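Local coordinates for protein fungal protease inhibitor-1 (Antheraea mylitta, PDB 3BT4) that inhibits trypsin, chymotrypsin and the proteases of the fungi Aspergillus oryzae and Rhizopus oryzae, but not papain, at residues 6-11 against 35-40; 21-26 against 41-46. One frame throughout, in Å; residues are numbered along the deposited sequence.

Contact 1: 6-11 against 35-40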
loop_
_atom_site.group_PDB
_atom_site.type_symbol
_atom_site.label_atom_id
_atom_site.label_comp_id
_atom_site.label_asym_id
_atom_site.label_seq_id
_atom_site.Cartn_x
_atom_site.Cartn_y
_atom_site.Cartn_z
ATOM N N THR A 6 -12.024 -4.879 10.940
ATOM C CA THR A 6 -11.998 -5.995 9.994
ATOM C C THR A 6 -13.064 -5.899 8.875
ATOM O O THR A 6 -12.840 -6.376 7.753
ATOM C CB THR A 6 -12.033 -7.354 10.708
ATOM O OG1 THR A 6 -13.151 -7.389 11.593
ATOM C CG2 THR A 6 -10.737 -7.561 11.514
ATOM N N ASN A 7 -14.184 -5.237 9.164
ATOM C CA ASN A 7 -15.308 -5.151 8.223
ATOM C C ASN A 7 -15.494 -3.815 7.535
ATOM O O ASN A 7 -16.519 -3.594 6.894
ATOM C CB ASN A 7 -16.612 -5.474 8.942
ATOM C CG ASN A 7 -16.687 -6.906 9.383
ATOM O OD1 ASN A 7 -16.362 -7.822 8.626
ATOM N ND2 ASN A 7 -17.123 -7.115 10.620
ATOM N N TYR A 8 -14.526 -2.916 7.679
ATOM C CA TYR A 8 -14.600 -1.590 7.053
ATOM C C TYR A 8 -14.905 -1.659 5.552
ATOM O O TYR A 8 -15.823 -0.983 5.061
ATOM C CB TYR A 8 -13.298 -0.819 7.294
ATOM C CG TYR A 8 -13.299 0.566 6.691
ATOM C CD1 TYR A 8 -13.613 1.676 7.462
ATOM C CD2 TYR A 8 -12.997 0.755 5.352
ATOM C CE1 TYR A 8 -13.626 2.943 6.902
ATOM C CE2 TYR A 8 -13.007 2.003 4.784
ATOM C CZ TYR A 8 -13.315 3.097 5.561
ATOM O OH TYR A 8 -13.320 4.345 4.984
ATOM N N CYS A 9 -14.140 -2.489 4.831
ATOM C CA CYS A 9 -14.297 -2.613 3.382
ATOM C C CYS A 9 -15.638 -3.243 2.937
ATOM O O CYS A 9 -16.048 -3.086 1.788
ATOM C CB CYS A 9 -13.091 -3.327 2.759
ATOM S SG CYS A 9 -11.506 -2.496 3.088
ATOM N N LYS A 10 -16.321 -3.941 3.840
ATOM C CA LYS A 10 -17.713 -4.386 3.579
ATOM C C LYS A 10 -18.654 -3.184 3.507
ATOM O O LYS A 10 -19.592 -3.157 2.714
ATOM C CB LYS A 10 -18.212 -5.350 4.657
ATOM C CG LYS A 10 -17.430 -6.626 4.753
ATOM C CD LYS A 10 -17.902 -7.433 5.934
ATOM C CE LYS A 10 -17.870 -8.930 5.660
ATOM N NZ LYS A 10 -16.591 -9.321 5.038
ATOM N N ASP A 11 -18.381 -2.192 4.352
ATOM C CA ASP A 11 -19.150 -0.955 4.358
ATOM C C ASP A 11 -18.667 0.024 3.309
ATOM O O ASP A 11 -19.459 0.814 2.798
ATOM C CB ASP A 11 -19.151 -0.326 5.753
ATOM C CG ASP A 11 -19.800 -1.218 6.784
ATOM O OD1 ASP A 11 -20.803 -1.887 6.457
ATOM O OD2 ASP A 11 -19.305 -1.265 7.926
ATOM N N GLY A 35 -6.648 3.150 -1.498
ATOM C CA GLY A 35 -7.832 3.786 -0.912
ATOM C C GLY A 35 -7.847 3.765 0.596
ATOM O O GLY A 35 -7.023 3.105 1.234
ATOM N N LYS A 36 -8.781 4.513 1.182
ATOM C CA LYS A 36 -8.976 4.454 2.634
ATOM C C LYS A 36 -9.106 2.998 3.091
ATOM O O LYS A 36 -9.874 2.218 2.503
ATOM C CB LYS A 36 -10.188 5.289 3.049
ATOM C CG LYS A 36 -9.957 6.787 2.854
ATOM C CD LYS A 36 -11.164 7.630 3.261
ATOM C CE LYS A 36 -12.132 7.847 2.094
ATOM N NZ LYS A 36 -11.457 8.485 0.923
ATOM N N CYS A 37 -8.313 2.640 4.106
ATOM C CA CYS A 37 -8.228 1.275 4.657
ATOM C C CYS A 37 -7.797 0.179 3.663
ATOM O O CYS A 37 -7.922 -1.027 3.955
ATOM C CB CYS A 37 -9.508 0.898 5.429
ATOM S SG CYS A 37 -9.778 1.990 6.868
ATOM N N ALA A 38 -7.275 0.602 2.505
ATOM C CA ALA A 38 -6.681 -0.327 1.537
ATOM C C ALA A 38 -7.709 -1.337 0.993
ATOM O O ALA A 38 -7.395 -2.492 0.770
ATOM C CB ALA A 38 -5.495 -1.045 2.179
ATOM N N CYS A 39 -8.935 -0.865 0.760
ATOM C CA CYS A 39 -10.037 -1.684 0.230
ATOM C C CYS A 39 -9.884 -2.067 -1.238
ATOM O O CYS A 39 -10.501 -3.040 -1.697
ATOM C CB CYS A 39 -11.378 -0.974 0.454
ATOM S SG CYS A 39 -11.719 -0.703 2.215
ATOM N N CYS A 40 -9.048 -1.322 -1.961
ATOM C CA CYS A 40 -8.839 -1.571 -3.393
ATOM C C CYS A 40 -7.527 -2.291 -3.731
ATOM O O CYS A 40 -6.468 -1.977 -3.179
ATOM C CB CYS A 40 -8.944 -0.276 -4.199
ATOM S SG CYS A 40 -10.625 0.430 -4.295
#
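Tyr8 and Cys9, neighbours at the start of the short helix 8-11, grip the loop 35-40 in two ways, one covalent and one through sulfur and an aromatic ring. The covalent link is the disulfide between Cys9 SG and Cys39 SG, 2.0 Å long, with chi3 at -81°, close to the quarter turn that an unstrained S-S bond adopts. Tyr8 lays its ring against a second cystine. Cys37 SG stands 3.6 Å from the centroid of the Tyr8 ring, only 4° off the normal, so the sulfur sits over one face, almost exactly above its middle, a sulfur-aromatic contact. Beside it, Cys37 CB closes on Tyr8 CD2 at 3.5 Å. Cys39 SG meets the same ring quite differently, lying in its plane at the edge, 3.7 Å from Tyr8 CD2. At the far end of the ring, Tyr8 OH passes Lys36 CB at 3.8 Å, while the lysine chain bends away. What brings the ring here is a chi1 of -179°, which sets CG opposite the backbone N and carries the aromatic group out from the helix toward the loop. The loop's shape comes partly from the bond of Ala38 N to Gly35 O at 2.8 Å, which closes a turn through Lys36 and Cys37. Farther out, Cys37 is tied to Cys4, Leu2 touches the side chains of Tyr8 and Lys36, and His12 stacks on Tyr8. Putting an alanine here would take away the ring under the Cys37 sulfur and would probably leave a gap between the two cystines. No hydrogen bond crosses between the segments, and the chemistry implies that the join rests on the S-S bond and on the contact of polarisable sulfur with the ring.

Contact 2: 21-26 against 41-46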
loop_
_atom_site.group_PDB
_atom_site.type_symbol
_atom_site.label_atom_id
_atom_site.label_comp_id
_atom_site.label_asym_id
_atom_site.label_seq_id
_atom_site.Cartn_x
_atom_site.Cartn_y
_atom_site.Cartn_z
ATOM N N ALA A 21 -5.338 -10.072 -13.220
ATOM C CA ALA A 21 -4.965 -10.283 -14.618
ATOM C C ALA A 21 -4.435 -9.049 -15.357
ATOM O O ALA A 21 -3.917 -9.178 -16.462
ATOM C CB ALA A 21 -6.212 -10.845 -15.381
ATOM N N SER A 22 -4.584 -7.863 -14.767
ATOM C CA SER A 22 -4.206 -6.596 -15.412
ATOM C C SER A 22 -2.829 -6.038 -15.034
ATOM O O SER A 22 -2.323 -5.158 -15.724
ATOM C CB SER A 22 -5.267 -5.519 -15.175
ATOM O OG SER A 22 -5.255 -5.012 -13.838
ATOM N N CYS A 23 -2.241 -6.531 -13.941
ATOM C CA CYS A 23 -0.904 -6.110 -13.507
ATOM C C CYS A 23 0.174 -6.687 -14.405
ATOM O O CYS A 23 0.136 -7.873 -14.737
ATOM C CB CYS A 23 -0.632 -6.551 -12.072
ATOM S SG CYS A 23 -1.796 -5.845 -10.883
ATOM N N ARG A 24 1.135 -5.844 -14.776
ATOM C CA ARG A 24 2.203 -6.238 -15.700
ATOM C C ARG A 24 3.534 -6.120 -14.998
ATOM O O ARG A 24 3.926 -5.041 -14.581
ATOM C CB ARG A 24 2.198 -5.366 -16.952
ATOM C CG ARG A 24 0.959 -5.469 -17.812
ATOM C CD ARG A 24 0.859 -6.844 -18.428
ATOM N NE ARG A 24 -0.395 -7.022 -19.159
ATOM C CZ ARG A 24 -1.468 -7.643 -18.684
ATOM N NH1 ARG A 24 -1.458 -8.158 -17.467
ATOM N NH2 ARG A 24 -2.548 -7.762 -19.439
ATOM N N SER A 25 4.201 -7.255 -14.844
ATOM C CA SER A 25 5.504 -7.318 -14.177
ATOM C C SER A 25 6.466 -6.318 -14.832
ATOM O O SER A 25 6.417 -6.134 -16.059
ATOM C CB SER A 25 6.063 -8.743 -14.171
ATOM O OG SER A 25 6.304 -9.203 -15.472
ATOM N N PRO A 26 7.347 -5.678 -14.031
ATOM C CA PRO A 26 7.711 -5.984 -12.640
ATOM C C PRO A 26 6.695 -5.602 -11.551
ATOM O O PRO A 26 6.871 -6.007 -10.406
ATOM C CB PRO A 26 9.019 -5.211 -12.456
ATOM C CG PRO A 26 8.840 -4.000 -13.324
ATOM C CD PRO A 26 8.080 -4.501 -14.533
ATOM N N PRO A 41 -7.599 -3.251 -4.666
ATOM C CA PRO A 41 -6.403 -3.916 -5.196
ATOM C C PRO A 41 -5.505 -2.927 -5.939
ATOM O O PRO A 41 -5.974 -1.896 -6.384
ATOM C CB PRO A 41 -6.990 -4.948 -6.174
ATOM C CG PRO A 41 -8.369 -4.382 -6.521
ATOM C CD PRO A 41 -8.837 -3.764 -5.279
ATOM N N ALA A 42 -4.219 -3.239 -6.062
ATOM C CA ALA A 42 -3.286 -2.376 -6.792
ATOM C C ALA A 42 -2.195 -3.185 -7.471
ATOM O O ALA A 42 -1.853 -4.279 -7.025
ATOM C CB ALA A 42 -2.662 -1.383 -5.852
ATOM N N CYS A 43 -1.652 -2.641 -8.554
ATOM C CA CYS A 43 -0.419 -3.159 -9.129
ATOM C C CYS A 43 0.696 -2.314 -8.519
ATOM O O CYS A 43 0.796 -1.116 -8.784
ATOM C CB CYS A 43 -0.451 -3.068 -10.655
ATOM S SG CYS A 43 -1.971 -3.859 -11.376
ATOM N N VAL A 44 1.491 -2.928 -7.646
ATOM C CA VAL A 44 2.480 -2.166 -6.877
ATOM C C VAL A 44 3.931 -2.325 -7.359
ATOM O O VAL A 44 4.322 -3.350 -7.919
ATOM C CB VAL A 44 2.351 -2.430 -5.350
ATOM C CG1 VAL A 44 0.891 -2.282 -4.920
ATOM C CG2 VAL A 44 2.852 -3.792 -4.981
ATOM N N THR A 45 4.703 -1.266 -7.143
ATOM C CA THR A 45 6.135 -1.253 -7.373
ATOM C C THR A 45 6.860 -1.298 -6.023
ATOM O O THR A 45 6.459 -0.640 -5.076
ATOM C CB THR A 45 6.504 0.008 -8.186
ATOM O OG1 THR A 45 5.947 -0.129 -9.500
ATOM C CG2 THR A 45 8.036 0.230 -8.286
ATOM N N LEU A 46 7.928 -2.089 -5.924
ATOM C CA LEU A 46 8.689 -2.121 -4.667
ATOM C C LEU A 46 10.001 -1.358 -4.739
ATOM O O LEU A 46 10.701 -1.369 -5.768
ATOM C CB LEU A 46 8.904 -3.553 -4.150
ATOM C CG LEU A 46 7.655 -4.423 -3.923
ATOM C CD1 LEU A 46 8.036 -5.814 -3.449
ATOM C CD2 LEU A 46 6.661 -3.765 -2.961
#
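At Cys23 and Cys43 the loop 21-26 and the strand 41-46 run roughly in the same direction, with CA atoms 5.3 Å apart, and they diverge to 7.3 Å between the CA atoms of Pro26 and Thr45, without a backbone hydrogen bond across. The disulfide does the joining. Cys23 SG and Cys43 SG are bonded at 2.1 Å, and chi3 of -79° again lies near a relaxed quarter turn. In both cysteines the sulfur stands opposite the carbonyl carbon, with Cys23 chi1 at -61°, and each sulfur reaches across to the facing segment. Ser22 OG lies loosely beside this bridge and makes its hydrogen bond to Ala19 O. The loop also braces itself. Arg24 folds back over its own segment, and its NH1 donates to Ala21 O at 2.8 Å in a nearly straight bond (169°), with the oxygen in the guanidinium plane. The same NH1 gives a longer, more bent bond to Cys23 O at 3.2 Å, so one nitrogen holds the carbonyls of Ala21 and Cys23, two residues apart. Ile18 packs on both cysteines, and Tyr29 touches Cys23. Past the cis Ser25-Pro26 peptide the chain enters strand 28-30, and the disulfide thus fastens the loop before it to strand 40-47, the middle strand of a three-stranded mixed sheet, in a fold held by six disulfides.

Contacts 1 and 2 illustrate how a small protein with very little helix can be held by sulfur: the segments 35-40 and 41-46 follow one another directly in the chain, yet each is bound to a different part of the N-terminal region. Their centres lie about 19 Å apart, and the segments interleave, 6-11 and 21-26 coming before their partners in the same order. Cys14, bonded to Cys40, falls between them in this series, while Cys4 joins Cys37. Four cystines thus lace residues 4-23 in sequence along residues 37-43. Apart from adjoining in sequence the two contacts do not touch, and neither holds a ligand.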